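Local coordinates for hydrogenase maturation factor (Thermoanaerobacter tengcongensis, PDB 3VTH), which probably transfers the carbamoyl group of carbamoyl phosphate, at the expense of ATP, to the C-terminal cysteine of HypE during [NiFe]-hydrogenase maturation, at residues R12-F17 with I51-E56; E204-A209 with M318-F323; I402-G407 with V456-M461; L627-E632 with E665-S670. One frame throughout, in Å; residues are numbered along the deposited sequence.

Overall arrangement
Following the chain from its N terminus, the four contacts close one after another, with no nesting or crossing. Contact 1 joins strands 10-17 and 48-55 of the acylphosphatase-like sheet across a helix and a strand. Contact 2 closes a much longer excursion of 108 residues, bringing helix 204-213 against the end of helix 312-320. Contact 3 pairs strands 402-404 and 456-460 in the first Kae1-like part, and contact 4 sets the loop after helix 619-626 on the start of helix 666-692 in the second. Their centres lie about 40 to 63 Å apart, contacts 1 and 4 being the most distant, so each holds together a separate region of the chain.

Contact 1. Residues R12-F17 with I51-E56; sequences RQINIF and IEVEGE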
# COMPACT_ATOMS: atom_id res chain seq x y z
N ARG A 12 26.01 -15.51 27.91
CA ARG A 12 25.22 -14.35 27.54
C ARG A 12 23.82 -14.76 27.14
O ARG A 12 23.63 -15.75 26.46
CB ARG A 12 25.87 -13.59 26.37
CG ARG A 12 27.21 -12.97 26.68
CD ARG A 12 27.09 -11.85 27.68
NE ARG A 12 28.38 -11.22 27.92
CZ ARG A 12 29.28 -11.65 28.80
NH1 ARG A 12 29.04 -12.72 29.55
NH2 ARG A 12 30.43 -11.00 28.93
N GLN A 13 22.82 -13.99 27.58
CA GLN A 13 21.48 -14.13 27.04
C GLN A 13 21.26 -13.00 26.05
O GLN A 13 21.57 -11.85 26.35
CB GLN A 13 20.45 -14.08 28.16
CG GLN A 13 19.01 -14.04 27.69
CD GLN A 13 18.09 -13.58 28.80
OE1 GLN A 13 18.28 -13.95 29.96
NE2 GLN A 13 17.10 -12.77 28.47
N ILE A 14 20.76 -13.35 24.86
CA ILE A 14 20.57 -12.39 23.77
C ILE A 14 19.12 -12.45 23.27
O ILE A 14 18.63 -13.51 22.90
CB ILE A 14 21.57 -12.65 22.60
CG1 ILE A 14 23.03 -12.61 23.11
CG2 ILE A 14 21.37 -11.62 21.46
CD1 ILE A 14 24.04 -13.33 22.20
N ASN A 15 18.45 -11.31 23.27
CA ASN A 15 17.09 -11.21 22.73
C ASN A 15 17.11 -10.29 21.53
O ASN A 15 17.69 -9.20 21.57
CB ASN A 15 16.13 -10.64 23.78
CG ASN A 15 15.94 -11.57 24.94
OD1 ASN A 15 15.09 -12.45 24.92
ND2 ASN A 15 16.76 -11.40 25.97
N ILE A 16 16.48 -10.75 20.45
CA ILE A 16 16.46 -9.99 19.22
C ILE A 16 15.00 -9.69 18.85
O ILE A 16 14.15 -10.59 18.92
CB ILE A 16 17.18 -10.73 18.09
CG1 ILE A 16 18.54 -11.26 18.59
CG2 ILE A 16 17.28 -9.84 16.81
CD1 ILE A 16 19.45 -11.78 17.53
N PHE A 17 14.73 -8.44 18.50
CA PHE A 17 13.37 -7.96 18.27
C PHE A 17 13.22 -7.38 16.87
O PHE A 17 14.17 -6.86 16.31
CB PHE A 17 13.02 -6.86 19.30
CG PHE A 17 13.19 -7.29 20.73
CD1 PHE A 17 14.30 -6.89 21.47
CD2 PHE A 17 12.24 -8.10 21.34
CE1 PHE A 17 14.46 -7.29 22.81
CE2 PHE A 17 12.39 -8.51 22.67
CZ PHE A 17 13.50 -8.10 23.41
N ILE A 51 18.15 -16.29 22.73
CA ILE A 51 19.42 -17.02 22.61
C ILE A 51 20.12 -17.05 23.96
O ILE A 51 20.15 -16.04 24.67
CB ILE A 51 20.38 -16.35 21.59
CG1 ILE A 51 19.75 -16.26 20.19
CG2 ILE A 51 21.72 -17.11 21.50
CD1 ILE A 51 20.41 -15.20 19.30
N GLU A 52 20.68 -18.21 24.30
CA GLU A 52 21.63 -18.36 25.41
C GLU A 52 22.89 -18.98 24.82
O GLU A 52 22.82 -20.06 24.20
CB GLU A 52 21.08 -19.29 26.49
CG GLU A 52 19.90 -18.73 27.28
CD GLU A 52 19.44 -19.64 28.43
OE1 GLU A 52 20.20 -20.53 28.87
OE2 GLU A 52 18.29 -19.44 28.91
N VAL A 53 24.03 -18.30 24.98
CA VAL A 53 25.31 -18.84 24.51
C VAL A 53 26.32 -18.85 25.65
O VAL A 53 26.34 -17.93 26.47
CB VAL A 53 25.90 -18.07 23.29
CG1 VAL A 53 25.15 -18.45 22.00
CG2 VAL A 53 25.84 -16.55 23.51
N GLU A 54 27.12 -19.92 25.70
CA GLU A 54 28.21 -20.07 26.65
C GLU A 54 29.47 -20.43 25.88
O GLU A 54 29.43 -21.33 25.04
CB GLU A 54 27.93 -21.19 27.67
CG GLU A 54 26.55 -21.07 28.31
CD GLU A 54 26.32 -22.02 29.47
OE1 GLU A 54 25.45 -21.68 30.30
OE2 GLU A 54 26.96 -23.10 29.55
N GLY A 55 30.55 -19.72 26.16
CA GLY A 55 31.88 -20.04 25.63
C GLY A 55 32.91 -18.98 26.00
O GLY A 55 32.71 -18.22 26.96
N GLU A 56 34.01 -18.93 25.25
CA GLU A 56 35.01 -17.88 25.40
C GLU A 56 34.41 -16.54 25.02
O GLU A 56 33.62 -16.46 24.07
CB GLU A 56 36.24 -18.15 24.54
CG GLU A 56 37.03 -19.41 24.91
CD GLU A 56 37.87 -19.25 26.17
OE1 GLU A 56 38.33 -20.29 26.69
OE2 GLU A 56 38.10 -18.11 26.65
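In the acylphosphatase-like sheet, strand 12-17 runs beside strand 51-55 in an antiparallel ladder, their directions 151° apart. Four backbone bonds carry it: Arg12 and Val53 exchange both of theirs, and Ile14 and Ile51 do the same. Arg12 N to Val53 O measures 2.8 Å and is nearly straight, whereas Ile51 N reaches Ile14 O at 2.8 Å with only 140° at the hydrogen. Between these hydrogen-bonded pairs sits the non-hydrogen-bonded pair Gln13-Glu52, where Gln13 CA lies 3.3 Å from Ile51 O in a CA-H...O contact.

Ile14, Ile51 and Val53 share one sheet face. Ile14 CG1 stands anti to its carbonyl carbon (chi1 -57°), and the CD1 beyond it meets Val53 CG2 at 3.9 Å. Ile14 CB lies 4.0 Å from Ile51 CB. Farther along, Ile51 CD1 meets Ile16 CD1 at 4.0 Å. Helix 57-69 covers this face through Phe63 and Ile67. Glu52, on the other face, turns its carboxylate to Tyr50, Lys88 and Tyr90.

The ladder thus separates an apolar, helix-covered face from one bearing a paired buried carboxylate; on the apolar face, the side chain of Ile51 lies about 8 Å from those of Arg26 and Asn44, the predicted active-site residues.

Contact 2. Residues E204-A209 with M318-F323; sequences EIKCVA and MEEIDF
Apolar contact is closest where Ala209 faces the last turn of helix 312-320 and the residue beyond it. Its methyl CB lies 3.5 Å from Glu320 CB and 3.8 Å from Ile321 CG2, so the single carbon fills the angle between two successive side chains. Ile321 holds CG2 anti to its carbonyl carbon (chi1 61° for CG1), which places that methyl over Ala209. Ile205 adds a looser touch, its CG2 at 4.3 Å from Glu320 CG. Within 318-323, Ile321 CB lies over one face of the Phe323 ring, displaced toward the rim.

The CA atoms of Ala209 and Glu320 come within 6.0 Å, a separation consistent with the small alanine side chain. This is helix-to-helix-end packing in the YrdC-like (telomere recombination) region: Leu317 of helix 312-320 meets Ile205, Val208 and Ala209, and the Cys200-Cys207 disulfide ties helix 204-213 to the chain just before it.

The charged pair is only loosely matched. The aliphatic part of Lys206 crosses the Glu320 carboxylate, CE at 3.4 Å from OE1, while NZ stays 4.2 Å from OE1, beyond a salt bridge. An alanine at Lys206 would remove this methylene cover and is likely to leave the Glu320 carboxylate without its nearby positive charge. Hydrogen bonds to backbone carbonyls come from outside the contact: Lys213 NZ binds Glu320 O, and Arg257 binds the O atoms of Met318 and Ile321.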
# COMPACT_ATOMS: atom_id res chain seq x y z
N GLU A 204 -1.15 -29.05 -15.11
CA GLU A 204 -2.04 -27.93 -14.74
C GLU A 204 -1.64 -26.57 -15.31
O GLU A 204 -2.48 -25.84 -15.83
CB GLU A 204 -2.22 -27.83 -13.22
CG GLU A 204 -3.06 -28.95 -12.59
CD GLU A 204 -2.28 -30.26 -12.39
OE1 GLU A 204 -1.06 -30.29 -12.68
OE2 GLU A 204 -2.90 -31.25 -11.93
N ILE A 205 -0.35 -26.23 -15.21
CA ILE A 205 0.15 -24.95 -15.74
C ILE A 205 -0.06 -24.83 -17.26
O ILE A 205 -0.43 -23.77 -17.76
CB ILE A 205 1.64 -24.72 -15.41
CG1 ILE A 205 1.88 -24.71 -13.89
CG2 ILE A 205 2.13 -23.39 -16.03
CD1 ILE A 205 1.21 -23.55 -13.11
N LYS A 206 0.20 -25.92 -17.98
CA LYS A 206 -0.03 -25.97 -19.42
C LYS A 206 -1.51 -25.82 -19.76
O LYS A 206 -1.85 -25.22 -20.77
CB LYS A 206 0.53 -27.27 -20.01
CG LYS A 206 0.97 -27.17 -21.46
CD LYS A 206 2.10 -28.19 -21.77
CE LYS A 206 3.30 -27.96 -20.82
NZ LYS A 206 4.35 -29.02 -20.90
N CYS A 207 -2.39 -26.37 -18.93
CA CYS A 207 -3.83 -26.18 -19.13
C CYS A 207 -4.22 -24.69 -19.04
O CYS A 207 -5.05 -24.20 -19.82
CB CYS A 207 -4.63 -27.02 -18.12
SG CYS A 207 -4.36 -28.83 -18.21
N VAL A 208 -3.60 -23.99 -18.09
CA VAL A 208 -3.78 -22.55 -17.90
C VAL A 208 -3.27 -21.77 -19.11
O VAL A 208 -3.99 -20.92 -19.65
CB VAL A 208 -3.11 -22.07 -16.60
CG1 VAL A 208 -3.08 -20.52 -16.50
CG2 VAL A 208 -3.84 -22.65 -15.41
N ALA A 209 -2.04 -22.09 -19.54
CA ALA A 209 -1.43 -21.46 -20.72
C ALA A 209 -2.31 -21.58 -21.95
O ALA A 209 -2.48 -20.60 -22.69
CB ALA A 209 -0.06 -22.04 -20.99
N MET A 318 5.16 -18.52 -17.31
CA MET A 318 5.96 -17.70 -18.23
C MET A 318 6.78 -18.50 -19.25
O MET A 318 6.99 -18.02 -20.37
CB MET A 318 6.87 -16.73 -17.45
CG MET A 318 6.13 -15.55 -16.78
SD MET A 318 5.26 -14.58 -18.03
CE MET A 318 4.51 -13.29 -17.04
N GLU A 319 7.24 -19.69 -18.89
CA GLU A 319 7.87 -20.55 -19.90
C GLU A 319 6.86 -21.12 -20.93
O GLU A 319 7.27 -21.59 -22.00
CB GLU A 319 8.77 -21.66 -19.28
CG GLU A 319 8.52 -21.96 -17.81
CD GLU A 319 9.62 -22.78 -17.14
OE1 GLU A 319 10.07 -22.39 -16.03
OE2 GLU A 319 10.02 -23.82 -17.69
N GLU A 320 5.56 -21.05 -20.62
CA GLU A 320 4.54 -21.61 -21.53
C GLU A 320 3.88 -20.58 -22.45
O GLU A 320 3.40 -20.94 -23.52
CB GLU A 320 3.46 -22.39 -20.76
CG GLU A 320 3.95 -23.58 -19.94
CD GLU A 320 4.76 -24.60 -20.74
OE1 GLU A 320 4.37 -24.92 -21.89
OE2 GLU A 320 5.77 -25.11 -20.21
N ILE A 321 3.87 -19.31 -22.03
CA ILE A 321 3.25 -18.24 -22.82
C ILE A 321 4.31 -17.25 -23.36
O ILE A 321 5.40 -17.14 -22.80
CB ILE A 321 2.17 -17.49 -22.00
CG1 ILE A 321 2.78 -16.84 -20.74
CG2 ILE A 321 1.03 -18.43 -21.60
CD1 ILE A 321 1.81 -15.97 -19.95
N ASP A 322 3.99 -16.54 -24.45
CA ASP A 322 4.87 -15.47 -24.95
C ASP A 322 4.20 -14.08 -24.97
O ASP A 322 4.32 -13.32 -25.95
CB ASP A 322 5.45 -15.81 -26.33
CG ASP A 322 4.37 -16.01 -27.39
OD1 ASP A 322 3.18 -15.70 -27.12
OD2 ASP A 322 4.70 -16.47 -28.50
N PHE A 323 3.47 -13.76 -23.91
CA PHE A 323 2.75 -12.49 -23.82
C PHE A 323 2.59 -12.12 -22.36
O PHE A 323 2.48 -13.02 -21.52
CB PHE A 323 1.38 -12.54 -24.55
CG PHE A 323 0.54 -13.77 -24.23
CD1 PHE A 323 -0.14 -13.89 -23.01
CD2 PHE A 323 0.44 -14.81 -25.16
CE1 PHE A 323 -0.91 -15.03 -22.72
CE2 PHE A 323 -0.33 -15.94 -24.89
CZ PHE A 323 -1.00 -16.06 -23.66

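Contact 3. Residues I402-G407 with V456-M461; sequences ILAVGG and VVAHDM
Val405 turns CG1 anti to its carbonyl carbon (chi1 -65°) and CG2 between its backbone N and carbonyl carbon, and by this rotation each methyl reaches a different neighbour. CG1 crosses to Val457 CG2, 3.6 Å away, which itself stands anti to the Val457 N. Val405 CG2 lies alongside His459 CB at 3.5 Å. A glycine in place of Val405 would take away both methyls and would probably open a gap between Val457 and His459.

The backbones run parallel, 20° apart in direction, and are joined by three bonds: Leu403 N to Val456 O, Ala458 N to Leu403 O at 2.8 Å, and Val405 N to Ala458 O at 3.0 Å. On the face of Ile402 and Ala404, Ile402 CG1 lies side by side with Val456 CB at 4.1 Å, and helix 737-749 packs over it. Helix 466-473 touches Val405, Val457 and His459.

Beyond Val405 direct strand pairing gives way to a water, which donates to Gly406 O and accepts from Asp460 N at 2.9 Å. His459 ND1 gives its hydrogen to Asp460 O at 2.8 Å; the acceptor is near the imidazole plane, while the donor stands 50° out of the carbonyl plane.

Asp460 OD1 is hydrogen-bonded to ND1 of the iron ligand His483, and OD2 to His462 N, so the strand end positions a second-shell carboxylate that is likely to orient, and perhaps polarise, that imidazole.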
# COMPACT_ATOMS: atom_id res chain seq x y z
N ILE A 402 -3.71 2.10 20.80
CA ILE A 402 -4.77 2.86 20.13
C ILE A 402 -5.17 2.10 18.88
O ILE A 402 -4.32 1.58 18.17
CB ILE A 402 -4.28 4.28 19.77
CG1 ILE A 402 -4.23 5.14 21.04
CG2 ILE A 402 -5.20 4.94 18.69
CD1 ILE A 402 -3.48 6.45 20.88
N LEU A 403 -6.47 2.01 18.63
CA LEU A 403 -6.95 1.59 17.32
C LEU A 403 -7.39 2.84 16.55
O LEU A 403 -8.24 3.58 17.01
CB LEU A 403 -8.11 0.60 17.46
CG LEU A 403 -8.92 0.28 16.20
CD1 LEU A 403 -8.08 -0.48 15.15
CD2 LEU A 403 -10.16 -0.52 16.59
N ALA A 404 -6.79 3.06 15.38
CA ALA A 404 -7.21 4.11 14.47
C ALA A 404 -7.96 3.45 13.32
O ALA A 404 -7.42 2.57 12.66
CB ALA A 404 -6.01 4.90 13.97
N VAL A 405 -9.21 3.87 13.10
CA VAL A 405 -10.13 3.13 12.26
C VAL A 405 -10.00 3.47 10.78
O VAL A 405 -10.55 2.76 9.93
CB VAL A 405 -11.61 3.28 12.71
CG1 VAL A 405 -11.82 2.63 14.11
CG2 VAL A 405 -12.08 4.73 12.67
N GLY A 406 -9.28 4.55 10.48
CA GLY A 406 -9.08 4.95 9.07
C GLY A 406 -10.21 5.79 8.52
O GLY A 406 -11.00 6.38 9.29
N GLY A 407 -10.30 5.87 7.20
CA GLY A 407 -11.34 6.67 6.55
C GLY A 407 -12.34 5.80 5.80
O GLY A 407 -12.75 4.74 6.28
N VAL A 456 -8.02 3.07 23.44
CA VAL A 456 -8.63 4.29 22.94
C VAL A 456 -8.80 4.10 21.43
O VAL A 456 -7.96 3.44 20.79
CB VAL A 456 -7.73 5.54 23.23
CG1 VAL A 456 -8.23 6.78 22.52
CG2 VAL A 456 -7.66 5.83 24.76
N VAL A 457 -9.88 4.63 20.87
CA VAL A 457 -10.12 4.53 19.43
C VAL A 457 -10.08 5.93 18.81
O VAL A 457 -10.70 6.87 19.34
CB VAL A 457 -11.45 3.81 19.10
CG1 VAL A 457 -12.65 4.57 19.68
CG2 VAL A 457 -11.64 3.68 17.57
N ALA A 458 -9.35 6.07 17.71
CA ALA A 458 -9.25 7.32 16.98
C ALA A 458 -10.01 7.16 15.66
O ALA A 458 -9.96 6.09 15.01
CB ALA A 458 -7.80 7.70 16.71
N HIS A 459 -10.72 8.21 15.28
CA HIS A 459 -11.57 8.15 14.09
C HIS A 459 -11.68 9.52 13.43
O HIS A 459 -11.34 10.55 14.05
CB HIS A 459 -12.96 7.61 14.47
CG HIS A 459 -13.74 8.51 15.38
ND1 HIS A 459 -14.48 9.59 14.92
CD2 HIS A 459 -13.89 8.50 16.72
CE1 HIS A 459 -15.06 10.19 15.95
NE2 HIS A 459 -14.72 9.54 17.06
N ASP A 460 -12.16 9.53 12.19
CA ASP A 460 -12.37 10.75 11.45
C ASP A 460 -13.56 11.53 12.01
O ASP A 460 -14.52 10.94 12.52
CB ASP A 460 -12.64 10.43 9.97
CG ASP A 460 -12.31 11.59 9.04
OD1 ASP A 460 -11.21 11.59 8.46
OD2 ASP A 460 -13.16 12.50 8.87
N MET A 461 -13.51 12.86 11.90
CA MET A 461 -14.67 13.67 12.28
C MET A 461 -15.92 13.39 11.44
O MET A 461 -17.02 13.66 11.90
CB MET A 461 -14.34 15.16 12.24
CG MET A 461 -13.33 15.59 13.28
SD MET A 461 -12.84 17.31 13.08
CE MET A 461 -11.99 17.54 14.63
O HOH W 1 -13.44 7.28 10.98

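Contact 4. Residues L627-E632 with E665-S670; sequences LMAESE and EKSYIS. With PO4 (phosphate ion), chain K.
Ser667 O receives the backbone N of Ala629 at 2.8 Å, the one hydrogen bond between loop 627-632 and the first turn of helix 666-692. With 158° at the hydrogen the bond is fairly straight at the donor, but the N stands 58° out of the carbonyl plane. Met628 CA adds a CA-H...O contact to the same oxygen at 3.5 Å, and Ala629 CB lies 3.6 Å from it, so atoms of two successive loop residues gather round one carbonyl oxygen.

Before that point Leu627 CD1 touches Ser670 CB at 3.7 Å and also reaches Lys666 O. Met628 CB lies 3.6 Å from Ser670 OG, whose hydrogen bond is to Leu624 O in helix 619-626.

Farther on, Ser631 holds OG anti to its backbone N (chi1 -179°), which sets it obliquely to the Tyr668 ring, 3.6 Å from CE1. Ser631 OG donates to phosphate O3 at 2.7 Å and Glu632 N donates to O4; O3 also lies at the ring edge of Tyr668. The phosphate probably came in with the crystallisation medium.

One main-chain bond and the packing of Leu627, Met628 and Ala629 thus hold a surface loop against a helix start in the second Kae1-like subdomain, while hydroxyl and amide donors gather an anion beside it.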
# COMPACT_ATOMS: atom_id res chain seq x y z
N LEU A 627 -1.97 13.84 -19.93
CA LEU A 627 -1.88 14.52 -21.23
C LEU A 627 -1.02 15.79 -21.22
O LEU A 627 -0.84 16.44 -22.25
CB LEU A 627 -3.29 14.80 -21.79
CG LEU A 627 -4.24 15.63 -20.93
CD1 LEU A 627 -3.94 17.13 -21.05
CD2 LEU A 627 -5.70 15.35 -21.34
N MET A 628 -0.49 16.15 -20.05
CA MET A 628 0.17 17.44 -19.92
C MET A 628 1.44 17.61 -20.78
O MET A 628 2.18 16.65 -21.00
CB MET A 628 0.40 17.83 -18.45
CG MET A 628 1.67 17.38 -17.80
SD MET A 628 1.86 18.35 -16.26
CE MET A 628 3.05 19.54 -16.80
N ALA A 629 1.65 18.82 -21.28
CA ALA A 629 2.82 19.13 -22.08
C ALA A 629 3.97 19.54 -21.17
O ALA A 629 3.86 19.51 -19.94
CB ALA A 629 2.51 20.24 -23.11
N GLU A 630 5.08 19.91 -21.81
CA GLU A 630 6.23 20.48 -21.15
C GLU A 630 6.12 21.99 -21.24
O GLU A 630 6.24 22.55 -22.34
CB GLU A 630 7.51 20.04 -21.86
CG GLU A 630 8.74 20.09 -20.98
CD GLU A 630 8.65 19.11 -19.86
OE1 GLU A 630 8.83 19.53 -18.69
OE2 GLU A 630 8.36 17.92 -20.14
N SER A 631 5.88 22.65 -20.12
CA SER A 631 5.85 24.11 -20.10
C SER A 631 6.17 24.67 -18.73
O SER A 631 5.94 24.00 -17.70
CB SER A 631 4.49 24.64 -20.58
OG SER A 631 4.46 26.06 -20.59
N GLU A 632 6.68 25.89 -18.72
CA GLU A 632 6.92 26.66 -17.50
C GLU A 632 5.85 27.74 -17.33
O GLU A 632 5.85 28.45 -16.34
CB GLU A 632 8.31 27.31 -17.51
CG GLU A 632 9.48 26.33 -17.52
CD GLU A 632 9.56 25.52 -16.25
OE1 GLU A 632 9.84 24.30 -16.33
OE2 GLU A 632 9.32 26.08 -15.16
N GLU A 665 -3.89 23.79 -27.10
CA GLU A 665 -3.88 22.35 -26.88
C GLU A 665 -4.20 22.07 -25.42
O GLU A 665 -3.76 22.80 -24.54
CB GLU A 665 -2.49 21.77 -27.22
CG GLU A 665 -1.97 22.08 -28.64
CD GLU A 665 -1.19 23.42 -28.75
OE1 GLU A 665 -0.33 23.53 -29.66
OE2 GLU A 665 -1.43 24.35 -27.93
N LYS A 666 -4.97 21.00 -25.19
CA LYS A 666 -5.29 20.53 -23.84
C LYS A 666 -4.05 20.24 -23.00
O LYS A 666 -4.03 20.52 -21.80
CB LYS A 666 -6.17 19.28 -23.91
CG LYS A 666 -7.63 19.54 -24.31
CD LYS A 666 -8.53 18.40 -23.82
CE LYS A 666 -9.05 17.54 -24.95
NZ LYS A 666 -10.15 18.25 -25.67
N SER A 667 -3.02 19.68 -23.64
CA SER A 667 -1.74 19.37 -23.02
C SER A 667 -1.07 20.61 -22.43
O SER A 667 -0.55 20.57 -21.31
CB SER A 667 -0.79 18.71 -24.04
OG SER A 667 -0.51 19.61 -25.11
N TYR A 668 -1.09 21.69 -23.19
CA TYR A 668 -0.52 22.97 -22.79
C TYR A 668 -1.32 23.62 -21.66
O TYR A 668 -0.75 24.10 -20.70
CB TYR A 668 -0.44 23.89 -24.01
CG TYR A 668 0.15 25.25 -23.76
CD1 TYR A 668 1.51 25.40 -23.49
CD2 TYR A 668 -0.64 26.39 -23.83
CE1 TYR A 668 2.07 26.66 -23.28
CE2 TYR A 668 -0.09 27.65 -23.64
CZ TYR A 668 1.26 27.78 -23.36
OH TYR A 668 1.81 29.04 -23.16
N ILE A 669 -2.65 23.60 -21.77
CA ILE A 669 -3.52 24.13 -20.72
C ILE A 669 -3.33 23.36 -19.40
O ILE A 669 -3.28 23.94 -18.31
CB ILE A 669 -4.99 24.08 -21.15
CG1 ILE A 669 -5.23 25.05 -22.32
CG2 ILE A 669 -5.92 24.40 -19.98
CD1 ILE A 669 -6.60 24.93 -22.95
N SER A 670 -3.21 22.05 -19.50
CA SER A 670 -3.02 21.23 -18.30
C SER A 670 -1.70 21.59 -17.62
O SER A 670 -1.65 21.74 -16.40
CB SER A 670 -3.02 19.75 -18.67
OG SER A 670 -2.85 18.97 -17.50
P PO4 K . 7.33 27.27 -22.19
O1 PO4 K . 8.07 26.03 -22.64
O2 PO4 K . 7.97 28.50 -22.81
O3 PO4 K . 5.88 27.18 -22.62
O4 PO4 K . 7.47 27.39 -20.69